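Local coordinates for protein PT26-6P (PDB 2WB7) that is of unknown function, being encoded by an extrachromosomal mobile element of the archaeon Thermococcus and built from two immunoglobulin-like domains and a helical domain, at residues I5-I10 with A480-E485; G49-H54 with L73-Q78; L60-S65 with G261-F266; N257-A262 with I373-E378; L402-D407 with D469-F474. All blocks are in the same frame, centred on the assembly; numbering follows the deposited sequence.

Contact 1: residues I5-I10 with A480-E485; sequences INDDDI and AAKKHE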
# COMPACT_ATOMS: atom_id res chain seq x y z
N ILE A 5 28.01 -5.49 -21.86
CA ILE A 5 28.28 -6.74 -21.15
C ILE A 5 27.59 -6.84 -19.78
O ILE A 5 27.06 -7.88 -19.42
CB ILE A 5 29.79 -6.97 -20.98
CG1 ILE A 5 30.44 -7.07 -22.35
CG2 ILE A 5 30.07 -8.22 -20.13
CD1 ILE A 5 31.90 -7.35 -22.28
N ASN A 6 27.61 -5.73 -19.04
CA ASN A 6 27.08 -5.66 -17.68
C ASN A 6 25.65 -5.16 -17.56
O ASN A 6 24.99 -5.37 -16.54
CB ASN A 6 27.96 -4.76 -16.83
CG ASN A 6 29.13 -5.49 -16.23
OD1 ASN A 6 29.84 -6.23 -16.93
ND2 ASN A 6 29.32 -5.32 -14.93
N ASP A 7 25.19 -4.46 -18.59
CA ASP A 7 23.87 -3.86 -18.56
C ASP A 7 23.76 -2.83 -17.44
O ASP A 7 22.73 -2.73 -16.78
CB ASP A 7 22.83 -4.96 -18.42
CG ASP A 7 23.07 -6.10 -19.39
OD1 ASP A 7 22.87 -5.91 -20.61
OD2 ASP A 7 23.49 -7.18 -18.93
N ASP A 8 24.81 -2.04 -17.25
CA ASP A 8 24.78 -0.91 -16.33
C ASP A 8 23.88 0.21 -16.83
O ASP A 8 23.72 1.23 -16.17
CB ASP A 8 26.19 -0.37 -16.11
CG ASP A 8 27.04 -1.29 -15.26
OD1 ASP A 8 26.56 -1.66 -14.16
OD2 ASP A 8 28.19 -1.64 -15.67
N ASP A 9 23.29 0.04 -18.00
CA ASP A 9 22.38 1.06 -18.51
C ASP A 9 20.94 0.75 -18.11
O ASP A 9 20.05 1.57 -18.32
CB ASP A 9 22.50 1.22 -20.03
CG ASP A 9 22.27 -0.08 -20.81
OD1 ASP A 9 21.69 -0.00 -21.90
OD2 ASP A 9 22.67 -1.17 -20.36
N ILE A 10 20.72 -0.43 -17.55
CA ILE A 10 19.39 -0.80 -17.09
C ILE A 10 19.05 -0.03 -15.82
O ILE A 10 19.77 -0.10 -14.82
CB ILE A 10 19.25 -2.31 -16.85
CG1 ILE A 10 19.52 -3.07 -18.15
CG2 ILE A 10 17.88 -2.63 -16.29
CD1 ILE A 10 19.43 -4.56 -18.05
N ALA A 480 21.26 -3.31 -28.28
CA ALA A 480 19.86 -3.34 -28.68
C ALA A 480 19.43 -4.79 -28.77
O ALA A 480 18.39 -5.16 -28.25
CB ALA A 480 19.64 -2.63 -30.02
N ALA A 481 20.24 -5.60 -29.42
CA ALA A 481 19.90 -7.00 -29.58
C ALA A 481 19.74 -7.72 -28.23
O ALA A 481 18.85 -8.56 -28.05
CB ALA A 481 20.94 -7.69 -30.46
N LYS A 482 20.59 -7.38 -27.27
CA LYS A 482 20.51 -8.00 -25.95
C LYS A 482 19.21 -7.68 -25.20
O LYS A 482 18.53 -8.59 -24.68
CB LYS A 482 21.70 -7.54 -25.12
CG LYS A 482 22.07 -8.50 -24.03
CD LYS A 482 23.20 -7.93 -23.22
CE LYS A 482 23.60 -8.84 -22.09
NZ LYS A 482 24.46 -8.03 -21.17
N LYS A 483 18.87 -6.40 -25.16
CA LYS A 483 17.65 -5.95 -24.48
C LYS A 483 16.40 -6.43 -25.19
O LYS A 483 15.39 -6.72 -24.54
CB LYS A 483 17.60 -4.43 -24.39
CG LYS A 483 18.92 -3.79 -24.08
CD LYS A 483 19.49 -4.19 -22.75
CE LYS A 483 20.34 -3.03 -22.21
NZ LYS A 483 21.69 -3.45 -21.76
N HIS A 484 16.44 -6.49 -26.52
CA HIS A 484 15.33 -7.08 -27.27
C HIS A 484 15.13 -8.53 -26.84
O HIS A 484 13.99 -8.95 -26.65
CB HIS A 484 15.51 -6.99 -28.80
CG HIS A 484 15.13 -5.66 -29.38
ND1 HIS A 484 13.95 -5.01 -29.08
CD2 HIS A 484 15.77 -4.85 -30.26
CE1 HIS A 484 13.88 -3.87 -29.73
NE2 HIS A 484 14.99 -3.74 -30.45
N GLU A 485 16.21 -9.29 -26.69
CA GLU A 485 16.04 -10.68 -26.24
C GLU A 485 15.44 -10.74 -24.84
O GLU A 485 14.64 -11.63 -24.53
CB GLU A 485 17.33 -11.49 -26.29
CG GLU A 485 17.02 -12.98 -26.18
CD GLU A 485 18.15 -13.84 -25.58
OE1 GLU A 485 19.28 -13.33 -25.41
OE2 GLU A 485 17.88 -15.04 -25.29

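Contact 2: residues G49-H54 with L73-Q78; sequences GQVLIH and LEIPNQ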
# COMPACT_ATOMS: atom_id res chain seq x y z
N GLY A 49 -29.72 25.25 19.45
CA GLY A 49 -29.48 24.36 20.58
C GLY A 49 -28.50 24.94 21.58
O GLY A 49 -27.62 25.73 21.23
N GLN A 50 -28.66 24.54 22.84
CA GLN A 50 -27.81 25.02 23.93
C GLN A 50 -26.35 24.65 23.70
O GLN A 50 -25.48 24.96 24.52
CB GLN A 50 -28.27 24.43 25.27
CG GLN A 50 -29.73 24.71 25.65
CD GLN A 50 -30.66 23.62 25.17
OE1 GLN A 50 -30.45 23.03 24.10
NE2 GLN A 50 -31.71 23.33 25.96
N VAL A 51 -26.10 23.95 22.59
CA VAL A 51 -24.76 23.53 22.22
C VAL A 51 -24.68 23.41 20.70
O VAL A 51 -25.57 22.84 20.06
CB VAL A 51 -24.39 22.18 22.86
CG1 VAL A 51 -22.94 21.85 22.61
CG2 VAL A 51 -24.68 22.19 24.34
N LEU A 52 -23.63 23.97 20.11
CA LEU A 52 -23.35 23.77 18.70
C LEU A 52 -22.40 22.59 18.60
O LEU A 52 -21.44 22.50 19.37
CB LEU A 52 -22.73 25.02 18.09
CG LEU A 52 -23.69 26.08 17.53
CD1 LEU A 52 -24.54 25.52 16.37
CD2 LEU A 52 -24.56 26.62 18.65
N ILE A 53 -22.67 21.67 17.68
CA ILE A 53 -21.85 20.47 17.54
C ILE A 53 -21.17 20.44 16.18
O ILE A 53 -21.84 20.56 15.15
CB ILE A 53 -22.70 19.19 17.70
CG1 ILE A 53 -23.61 19.32 18.93
CG2 ILE A 53 -21.79 17.97 17.79
CD1 ILE A 53 -24.33 18.03 19.32
N HIS A 54 -19.85 20.28 16.18
CA HIS A 54 -19.07 20.08 14.96
C HIS A 54 -18.23 18.81 15.03
O HIS A 54 -17.61 18.50 16.07
CB HIS A 54 -18.18 21.28 14.69
CG HIS A 54 -18.95 22.54 14.45
ND1 HIS A 54 -19.33 22.95 13.19
CD2 HIS A 54 -19.42 23.48 15.31
CE1 HIS A 54 -20.00 24.08 13.28
NE2 HIS A 54 -20.07 24.43 14.55
N LEU A 73 -17.64 21.10 20.74
CA LEU A 73 -18.87 21.60 21.34
C LEU A 73 -18.75 23.07 21.74
O LEU A 73 -17.91 23.42 22.57
CB LEU A 73 -19.19 20.78 22.59
CG LEU A 73 -19.16 19.25 22.47
CD1 LEU A 73 -19.62 18.61 23.77
CD2 LEU A 73 -20.04 18.82 21.33
N GLU A 74 -19.57 23.94 21.16
CA GLU A 74 -19.63 25.34 21.59
C GLU A 74 -20.78 25.61 22.55
O GLU A 74 -21.94 25.40 22.21
CB GLU A 74 -19.78 26.28 20.40
CG GLU A 74 -18.96 25.90 19.20
CD GLU A 74 -19.59 26.39 17.89
OE1 GLU A 74 -19.23 25.85 16.81
OE2 GLU A 74 -20.47 27.30 17.95
N ILE A 75 -20.46 26.07 23.75
CA ILE A 75 -21.47 26.64 24.62
C ILE A 75 -21.60 28.14 24.30
O ILE A 75 -20.70 28.92 24.62
CB ILE A 75 -21.11 26.45 26.10
CG1 ILE A 75 -20.40 25.11 26.33
CG2 ILE A 75 -22.35 26.59 26.96
CD1 ILE A 75 -21.20 23.91 25.95
N PRO A 76 -22.72 28.54 23.67
CA PRO A 76 -22.88 29.96 23.36
C PRO A 76 -23.11 30.76 24.64
O PRO A 76 -23.64 30.23 25.61
CB PRO A 76 -24.14 30.00 22.49
CG PRO A 76 -24.82 28.68 22.66
CD PRO A 76 -23.95 27.76 23.44
N ASN A 77 -22.70 32.02 24.63
CA ASN A 77 -22.92 32.89 25.78
C ASN A 77 -24.40 32.99 26.15
O ASN A 77 -25.26 32.77 25.30
CB ASN A 77 -22.36 34.28 25.49
CG ASN A 77 -21.78 34.93 26.72
OD1 ASN A 77 -22.24 34.69 27.84
ND2 ASN A 77 -20.75 35.74 26.52
N GLN A 78 -24.71 33.34 27.40
CA GLN A 78 -26.11 33.51 27.81
C GLN A 78 -26.43 34.94 28.26
O GLN A 78 -25.56 35.67 28.73
CB GLN A 78 -26.44 32.52 28.93
CG GLN A 78 -27.61 31.60 28.61
CD GLN A 78 -27.30 30.66 27.46
OE1 GLN A 78 -26.31 29.91 27.50
NE2 GLN A 78 -28.12 30.69 26.42

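Contact 3: residues L60-S65 with G261-F266; sequences LIYGFS and GALSDF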
# COMPACT_ATOMS: atom_id res chain seq x y z
N LEU A 60 -8.29 12.71 3.93
CA LEU A 60 -8.05 11.44 3.26
C LEU A 60 -7.91 10.27 4.25
O LEU A 60 -7.09 10.30 5.18
CB LEU A 60 -6.80 11.55 2.40
CG LEU A 60 -6.50 10.28 1.60
CD1 LEU A 60 -7.18 10.36 0.23
CD2 LEU A 60 -4.97 10.06 1.48
N ILE A 61 -8.73 9.24 4.05
CA ILE A 61 -8.57 7.97 4.75
C ILE A 61 -8.28 6.93 3.69
O ILE A 61 -9.03 6.79 2.72
CB ILE A 61 -9.86 7.55 5.47
CG1 ILE A 61 -10.36 8.67 6.38
CG2 ILE A 61 -9.67 6.26 6.26
CD1 ILE A 61 -11.63 8.31 7.14
N TYR A 62 -7.18 6.21 3.83
CA TYR A 62 -6.90 5.17 2.87
C TYR A 62 -7.53 3.85 3.32
O TYR A 62 -7.33 3.40 4.45
CB TYR A 62 -5.40 5.01 2.64
CG TYR A 62 -5.09 3.93 1.62
CD1 TYR A 62 -4.75 4.27 0.30
CD2 TYR A 62 -5.17 2.59 1.96
CE1 TYR A 62 -4.48 3.28 -0.65
CE2 TYR A 62 -4.91 1.59 1.02
CZ TYR A 62 -4.57 1.94 -0.28
OH TYR A 62 -4.31 0.95 -1.20
N GLY A 63 -8.33 3.25 2.43
CA GLY A 63 -8.89 1.92 2.65
C GLY A 63 -9.61 1.71 3.98
O GLY A 63 -10.49 2.48 4.34
N PHE A 64 -9.22 0.68 4.71
CA PHE A 64 -9.94 0.32 5.92
C PHE A 64 -9.21 0.76 7.17
O PHE A 64 -9.13 0.01 8.14
CB PHE A 64 -10.16 -1.19 5.97
CG PHE A 64 -10.99 -1.73 4.85
CD1 PHE A 64 -12.37 -1.67 4.91
CD2 PHE A 64 -10.40 -2.31 3.73
CE1 PHE A 64 -13.14 -2.17 3.88
CE2 PHE A 64 -11.18 -2.79 2.69
CZ PHE A 64 -12.55 -2.72 2.77
N SER A 65 -8.69 1.98 7.18
CA SER A 65 -7.97 2.47 8.36
C SER A 65 -8.88 3.05 9.43
O SER A 65 -10.02 3.44 9.19
CB SER A 65 -6.93 3.52 7.98
OG SER A 65 -6.41 3.26 6.70
N GLY A 261 -6.10 -2.41 3.09
CA GLY A 261 -6.25 -2.33 4.54
C GLY A 261 -6.00 -0.96 5.15
O GLY A 261 -6.36 0.06 4.58
N ALA A 262 -5.38 -0.94 6.33
CA ALA A 262 -5.24 0.28 7.11
C ALA A 262 -3.97 1.05 6.77
O ALA A 262 -3.14 1.34 7.64
CB ALA A 262 -5.28 -0.05 8.59
N LEU A 263 -3.82 1.42 5.51
CA LEU A 263 -2.58 2.03 5.06
C LEU A 263 -2.30 3.38 5.71
O LEU A 263 -1.14 3.78 5.82
CB LEU A 263 -2.53 2.14 3.54
CG LEU A 263 -1.19 2.57 2.94
CD1 LEU A 263 -0.08 1.55 3.22
CD2 LEU A 263 -1.35 2.79 1.44
N SER A 264 -3.35 4.07 6.14
CA SER A 264 -3.17 5.35 6.82
C SER A 264 -2.58 5.16 8.22
O SER A 264 -1.94 6.06 8.76
CB SER A 264 -4.50 6.07 6.93
OG SER A 264 -5.02 6.41 5.65
N ASP A 265 -2.80 4.00 8.81
CA ASP A 265 -2.37 3.76 10.19
C ASP A 265 -0.91 3.33 10.28
O ASP A 265 -0.16 3.83 11.12
CB ASP A 265 -3.25 2.72 10.86
CG ASP A 265 -4.72 3.11 10.86
OD1 ASP A 265 -5.01 4.31 10.63
OD2 ASP A 265 -5.58 2.23 11.08
N PHE A 266 -0.51 2.39 9.41
CA PHE A 266 0.88 1.95 9.33
C PHE A 266 1.22 1.43 7.94
O PHE A 266 0.32 1.19 7.13
CB PHE A 266 1.21 0.90 10.39
CG PHE A 266 0.44 -0.39 10.25
CD1 PHE A 266 1.06 -1.52 9.78
CD2 PHE A 266 -0.89 -0.47 10.62
CE1 PHE A 266 0.35 -2.71 9.67
CE2 PHE A 266 -1.59 -1.65 10.52
CZ PHE A 266 -0.98 -2.77 10.04

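Contact 4: residues N257-A262 with I373-E378; sequences NKYAGA and IWLAAE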
# COMPACT_ATOMS: atom_id res chain seq x y z
N ASN A 257 4.89 -1.83 -3.73
CA ASN A 257 3.97 -2.78 -3.10
C ASN A 257 2.55 -2.43 -3.50
O ASN A 257 2.22 -1.27 -3.66
CB ASN A 257 4.06 -2.71 -1.57
CG ASN A 257 5.25 -3.44 -1.01
OD1 ASN A 257 6.26 -2.83 -0.70
ND2 ASN A 257 5.12 -4.74 -0.85
N LYS A 258 1.70 -3.45 -3.63
CA LYS A 258 0.27 -3.24 -3.73
C LYS A 258 -0.30 -3.35 -2.31
O LYS A 258 -0.01 -4.30 -1.60
CB LYS A 258 -0.32 -4.32 -4.62
CG LYS A 258 -1.58 -3.93 -5.37
CD LYS A 258 -2.42 -5.15 -5.71
CE LYS A 258 -1.57 -6.43 -5.89
NZ LYS A 258 -2.41 -7.68 -6.11
N TYR A 259 -1.10 -2.37 -1.90
CA TYR A 259 -1.59 -2.33 -0.51
C TYR A 259 -3.10 -2.51 -0.42
O TYR A 259 -3.82 -2.05 -1.30
CB TYR A 259 -1.26 -0.99 0.14
CG TYR A 259 0.20 -0.69 0.30
CD1 TYR A 259 0.85 0.16 -0.58
CD2 TYR A 259 0.92 -1.22 1.36
CE1 TYR A 259 2.20 0.45 -0.43
CE2 TYR A 259 2.26 -0.94 1.53
CZ TYR A 259 2.89 -0.10 0.64
OH TYR A 259 4.23 0.19 0.79
N ALA A 260 -3.56 -3.14 0.66
CA ALA A 260 -4.97 -3.12 1.04
C ALA A 260 -5.06 -3.04 2.56
O ALA A 260 -4.18 -3.57 3.25
CB ALA A 260 -5.68 -4.36 0.53
N GLY A 261 -6.10 -2.41 3.09
CA GLY A 261 -6.25 -2.33 4.54
C GLY A 261 -6.00 -0.96 5.15
O GLY A 261 -6.36 0.06 4.58
N ALA A 262 -5.38 -0.94 6.33
CA ALA A 262 -5.24 0.28 7.11
C ALA A 262 -3.97 1.05 6.77
O ALA A 262 -3.14 1.34 7.64
CB ALA A 262 -5.28 -0.05 8.59
N ILE A 373 -6.95 -3.54 13.36
CA ILE A 373 -6.65 -3.10 12.00
C ILE A 373 -5.74 -4.12 11.33
O ILE A 373 -5.01 -4.86 12.01
CB ILE A 373 -5.98 -1.74 11.97
CG1 ILE A 373 -4.83 -1.70 12.97
CG2 ILE A 373 -6.99 -0.65 12.27
CD1 ILE A 373 -4.03 -0.44 12.90
N TRP A 374 -5.80 -4.16 10.00
CA TRP A 374 -4.97 -5.07 9.24
C TRP A 374 -4.38 -4.37 8.03
O TRP A 374 -4.94 -3.39 7.53
CB TRP A 374 -5.78 -6.29 8.79
CG TRP A 374 -6.87 -5.97 7.82
CD1 TRP A 374 -8.14 -5.60 8.12
CD2 TRP A 374 -6.79 -5.98 6.39
NE1 TRP A 374 -8.86 -5.40 6.97
CE2 TRP A 374 -8.05 -5.62 5.89
CE3 TRP A 374 -5.76 -6.25 5.48
CZ2 TRP A 374 -8.32 -5.52 4.54
CZ3 TRP A 374 -6.03 -6.16 4.13
CH2 TRP A 374 -7.30 -5.80 3.67
N LEU A 375 -3.23 -4.87 7.58
CA LEU A 375 -2.62 -4.41 6.34
C LEU A 375 -2.14 -5.60 5.51
O LEU A 375 -1.65 -6.62 6.04
CB LEU A 375 -1.45 -3.47 6.61
CG LEU A 375 -0.86 -2.80 5.37
CD1 LEU A 375 -1.77 -1.73 4.85
CD2 LEU A 375 0.48 -2.18 5.70
N ALA A 376 -2.32 -5.48 4.20
CA ALA A 376 -1.78 -6.46 3.28
C ALA A 376 -0.93 -5.68 2.29
O ALA A 376 -1.34 -4.62 1.82
CB ALA A 376 -2.90 -7.21 2.55
N ALA A 377 0.25 -6.19 2.00
CA ALA A 377 1.14 -5.51 1.08
C ALA A 377 1.83 -6.57 0.27
O ALA A 377 2.45 -7.48 0.83
CB ALA A 377 2.17 -4.66 1.83
N GLU A 378 1.70 -6.47 -1.04
CA GLU A 378 2.30 -7.46 -1.92
C GLU A 378 3.39 -6.82 -2.79
O GLU A 378 3.10 -5.95 -3.62
CB GLU A 378 1.23 -8.14 -2.77
CG GLU A 378 1.81 -8.94 -3.92
CD GLU A 378 0.76 -9.71 -4.72
OE1 GLU A 378 -0.44 -9.64 -4.36
OE2 GLU A 378 1.14 -10.38 -5.70

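Contact 5: residues L402-D407 with D469-F474; sequences LYKKKD and DDYQMF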
# COMPACT_ATOMS: atom_id res chain seq x y z
N LEU A 402 36.56 -10.26 -30.85
CA LEU A 402 36.66 -10.51 -32.26
C LEU A 402 36.66 -9.18 -33.03
O LEU A 402 37.49 -8.96 -33.90
CB LEU A 402 35.51 -11.39 -32.73
CG LEU A 402 35.49 -12.78 -32.09
CD1 LEU A 402 34.33 -13.60 -32.62
CD2 LEU A 402 36.80 -13.45 -32.40
N TYR A 403 35.74 -8.29 -32.70
CA TYR A 403 35.69 -7.03 -33.43
C TYR A 403 37.07 -6.38 -33.42
O TYR A 403 37.57 -5.98 -34.47
CB TYR A 403 34.63 -6.07 -32.87
CG TYR A 403 34.56 -4.75 -33.61
CD1 TYR A 403 33.71 -4.58 -34.71
CD2 TYR A 403 35.33 -3.65 -33.21
CE1 TYR A 403 33.63 -3.38 -35.40
CE2 TYR A 403 35.26 -2.44 -33.90
CZ TYR A 403 34.42 -2.31 -34.99
OH TYR A 403 34.33 -1.11 -35.67
N LYS A 404 37.68 -6.26 -32.25
CA LYS A 404 39.01 -5.64 -32.15
C LYS A 404 40.09 -6.39 -32.94
O LYS A 404 40.91 -5.77 -33.61
CB LYS A 404 39.44 -5.53 -30.70
CG LYS A 404 38.60 -4.58 -29.91
CD LYS A 404 38.87 -4.81 -28.45
CE LYS A 404 38.16 -3.82 -27.58
NZ LYS A 404 38.40 -4.17 -26.15
N LYS A 405 40.08 -7.72 -32.85
CA LYS A 405 40.99 -8.54 -33.62
C LYS A 405 40.64 -8.48 -35.09
O LYS A 405 41.29 -9.13 -35.90
CB LYS A 405 40.89 -9.99 -33.15
CG LYS A 405 41.34 -10.23 -31.70
CD LYS A 405 41.13 -11.69 -31.27
CE LYS A 405 41.64 -12.69 -32.34
NZ LYS A 405 43.13 -12.64 -32.62
N LYS A 406 39.59 -7.74 -35.44
CA LYS A 406 39.18 -7.59 -36.83
C LYS A 406 38.74 -8.88 -37.50
O LYS A 406 38.73 -8.98 -38.72
CB LYS A 406 40.33 -7.02 -37.65
CG LYS A 406 40.85 -5.71 -37.17
CD LYS A 406 40.29 -4.58 -38.03
CE LYS A 406 41.18 -3.36 -37.95
NZ LYS A 406 42.56 -3.69 -38.46
N ASP A 407 38.38 -9.88 -36.71
CA ASP A 407 38.05 -11.18 -37.27
C ASP A 407 36.60 -11.26 -37.76
O ASP A 407 35.76 -11.85 -37.10
CB ASP A 407 38.33 -12.30 -36.26
CG ASP A 407 38.32 -13.68 -36.90
OD1 ASP A 407 37.92 -13.78 -38.08
OD2 ASP A 407 38.69 -14.67 -36.20
N ASP A 469 31.33 -1.07 -38.93
CA ASP A 469 32.74 -0.81 -38.84
C ASP A 469 33.00 0.41 -37.97
O ASP A 469 34.16 0.82 -37.78
CB ASP A 469 33.35 -0.64 -40.22
CG ASP A 469 32.68 0.46 -41.00
OD1 ASP A 469 33.28 0.94 -41.99
OD2 ASP A 469 31.56 0.85 -40.61
N ASP A 470 31.94 1.02 -37.44
CA ASP A 470 32.12 1.92 -36.32
C ASP A 470 31.98 1.12 -35.04
O ASP A 470 31.09 0.30 -34.90
CB ASP A 470 31.10 3.03 -36.29
CG ASP A 470 31.27 3.90 -35.06
OD1 ASP A 470 32.29 4.63 -35.00
OD2 ASP A 470 30.42 3.83 -34.14
N TYR A 471 32.85 1.40 -34.08
CA TYR A 471 32.90 0.62 -32.85
C TYR A 471 31.66 0.78 -31.98
O TYR A 471 31.06 -0.22 -31.57
CB TYR A 471 34.15 0.99 -32.05
CG TYR A 471 34.31 0.20 -30.78
CD1 TYR A 471 34.29 -1.18 -30.79
CD2 TYR A 471 34.52 0.85 -29.57
CE1 TYR A 471 34.45 -1.90 -29.63
CE2 TYR A 471 34.70 0.14 -28.40
CZ TYR A 471 34.66 -1.24 -28.44
OH TYR A 471 34.82 -1.96 -27.27
N GLN A 472 31.27 2.02 -31.71
CA GLN A 472 30.10 2.26 -30.88
C GLN A 472 28.87 1.68 -31.54
O GLN A 472 27.96 1.18 -30.88
CB GLN A 472 29.91 3.75 -30.63
CG GLN A 472 28.82 4.02 -29.60
CD GLN A 472 29.16 3.47 -28.21
OE1 GLN A 472 30.08 3.94 -27.54
NE2 GLN A 472 28.41 2.47 -27.77
N MSE A 473 28.85 1.73 -32.86
CA MSE A 473 27.70 1.25 -33.58
C MSE A 473 27.61 -0.28 -33.44
O MSE A 473 26.53 -0.87 -33.46
CB MSE A 473 27.79 1.68 -35.04
CG MSE A 473 26.43 2.00 -35.64
SE MSE A 473 25.56 3.41 -34.62
CE MSE A 473 23.85 2.54 -34.30
N PHE A 474 28.75 -0.92 -33.31
CA PHE A 474 28.77 -2.36 -33.17
C PHE A 474 28.27 -2.69 -31.76
O PHE A 474 27.41 -3.56 -31.57
CB PHE A 474 30.19 -2.87 -33.40
CG PHE A 474 30.38 -4.33 -33.15
CD1 PHE A 474 29.86 -5.27 -34.01
CD2 PHE A 474 31.10 -4.77 -32.05
CE1 PHE A 474 30.06 -6.62 -33.78
CE2 PHE A 474 31.29 -6.11 -31.82
CZ PHE A 474 30.77 -7.04 -32.67

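Contact 1: residues I5-I10 with A480-E485
Ile5 opens the contact through its backbone: its carbonyl O takes a weak hydrogen bond from Lys482 NZ at 3.1 Å. Lys482 reaches it with a side chain extended beyond CG. Asp7 turns both carboxylate oxygens to the same ammonium, with Lys482 NZ 2.6 Å from OD2 and 2.7 Å from OD1. Both oxygens are approached on the syn side, about 20° out of the carboxylate plane, a bidentate salt bridge. Asp7 OD1 has a second donor, since Lys483 NZ meets its anti lone pair at 3.0 Å. Lys241 adds a further positive charge at Asp7 OD2, while Asp393 shares Lys482. A type I beta turn runs from Asp7 to Ile10 and is closed by the bond from Ile10 N to Asp7 O; it brings Asp9 round to the same helix, 471-499 of the helical domain, so that two aspartates and two lysines form one salt-bridge network. Asp9 OD2 receives Lys483 NZ through its syn lone pair at 2.8 Å. To get there the Lys483 chain bends at chi2 (-61°) and again near its end. Ile10 closes the segment with CG1 lying 4.1 Å from Lys483 CE.

Contact 2: residues G49-H54 with L73-Q78
Leu52 and Glu74 form an antiparallel hydrogen-bonded pair in the beta hairpin of strands 52-62 and 66-75, part of the first immunoglobulin-like domain. Two backbone bonds define the pair: Leu52 N to Glu74 O at 3.1 Å and Glu74 N to Leu52 O at 3.0 Å, both within 20° of straight at the hydrogen. The N-to-C directions of the strand segments 52-54 and 73-75 are 161° apart, close to antiparallel. The tightly packed side is the apolar face carrying Ile53 and Leu73, a non-hydrogen-bonded pair whose side chains lie alongside each other and point the same way, with Ile53 CG2 4.0 Å from Leu73 CD2. Val51 extends this layer by dividing its branches: CG1 meets Leu73 CB, whereas CG2 approaches Ile75 CD1. Strand 85-96 packs on this layer through Val85, Ile87 and Val90, and strand 198-213 through Leu210 and Ala212. The other face, with Leu52, His54 and Glu74, is partly exposed. There the Glu74 chain, extended beyond CG, slants across Leu52; the placing of its carboxylate beside His54 is doubtful in the model. Pairing ends toward Pro76, which meets a loop rather than a strand: its CD touches Gln50 O at 3.4 Å.

Contact 3: residues L60-S65 with G261-F266
With CG anti to the backbone N in both Tyr62 (chi1 -179°) and Leu263 (chi1 -171°), the two side chains meet with the leucine laid over the phenol ring. Leu263 CD2 sits over the ring face, 3.6 Å from the centroid, in a CH-pi contact; Gly261 O lies at the ring's edge. The Tyr62 hydroxyl is hydrogen-bonded to Tyr259 O. Residues 62-65 make a type II' beta turn at the end of strand 52-62, with Gly63 at positive phi, and this turn docks on the loop leading from strand 253-261 to 266-272, joining the two immunoglobulin-like domains. Two serine hydroxyls accept backbone bonds across the contact: Tyr62 N gives to Ser264 OG at 2.8 Å, while Ser264 N gives to Ser65 OG at 3.2 Å. Phe64 N bonds to Gly261 O at 2.9 Å from well above the carbonyl plane. Ala262 centres an inverse gamma turn, and Asp265 OD2 accepts from Ala66 N just beyond the turn.

Contact 4: residues N257-A262 with I373-E378
Trp374 lays the face of its indole over Gly261, whose CA stands 3.7 Å from the centroid of the six-membered ring and 9° off its normal. With CG between the backbone N and the carbonyl carbon (chi1 65°), the indole is folded back over the neighbouring strand, where CH2 also meets Ala260 CB at 3.8 Å; its NE1 bonds to Asp132. Gly261 itself pairs with Leu375, their CA atoms 4.6 Å apart. These are neighbouring antiparallel strands, 253-261 and 370-379, of the second immunoglobulin-like domain. Ala260 and Ala376 exchange two backbone bonds, as do Lys258 and Glu378, and Ala262 N extends the pairing to Trp374 O at 2.8 Å. Between the Lys258-Glu378 and Ala260-Ala376 pairs, Tyr259 sits opposite Ala377 as a non-hydrogen-bonded pair, its CD2 3.7 Å from Ala377 CB, and its hydroxyl reaches Ile268 O. At the far end Lys258 and Glu378 run side by side in a weak salt bridge, NZ to OE1 3.3 Å; Tyr152 and His354 bind the same carboxylate.

Contact 5: residues L402-D407 with D469-F474
An aromatic cluster of the helical domain joins the C-terminal end of helix 393-404 to the start of helix 471-499; in it Tyr403 meets Tyr471 and Phe474, both on the same side of its ring plane. The Tyr403 and Phe474 rings form an offset stack, their centroids 4.7 Å apart and their planes 20° from parallel. The side chains run in opposite senses, offset along their length, which places Tyr403 CD1 over the face of the phenylalanine, toward its rim, and sets Tyr403 CB 3.5 Å from Phe474 CE2. CG lies anti to the backbone N in Tyr403 (chi1 180°), which turns the ring to the start of helix 471-499. Tyr471 approaches differently: its ring plane is turned 34° against that of Tyr403, and the touch is made by Tyr471 CD1 against Tyr403 CE2 at 3.5 Å. The phenol oxygen of Tyr403 reaches the loop before helix 471-499, with OH 2.9 Å from Asp469 O. Around the cluster both helix ends are finished locally. Helix 393-404 closes in a Schellman motif with Lys406 at positive phi, where Asp407 N bonds back to Leu402 O. Asp470 is the N-cap of helix 471-499, its OD2 accepting from the backbone N of Met473, a selenomethionine, at 2.9 Å. On the solvent side, Lys404 CE passes 3.8 Å from Tyr471 OH.

Overall arrangement
Contacts 3 and 4 lie near the middle of the elongated chain, their centres 9 Å apart; they share Gly261 and Ala262 and also touch where Phe266 CZ packs 3.5 Å from Leu375 CB. Contact 2 uses the same strand 52-62 as contact 3 but lies 32 Å from it, centre to centre, farther out in the first immunoglobulin-like domain. At the other end, contacts 1 and 5 both use helix 471-499, with centres 18 Å apart and nearest atoms about 7 Å apart. Contact 1 closes a loop of the chain that contains all the others, bringing the N-terminal segment to the helical domain, about 70 Å between centres from contact 2.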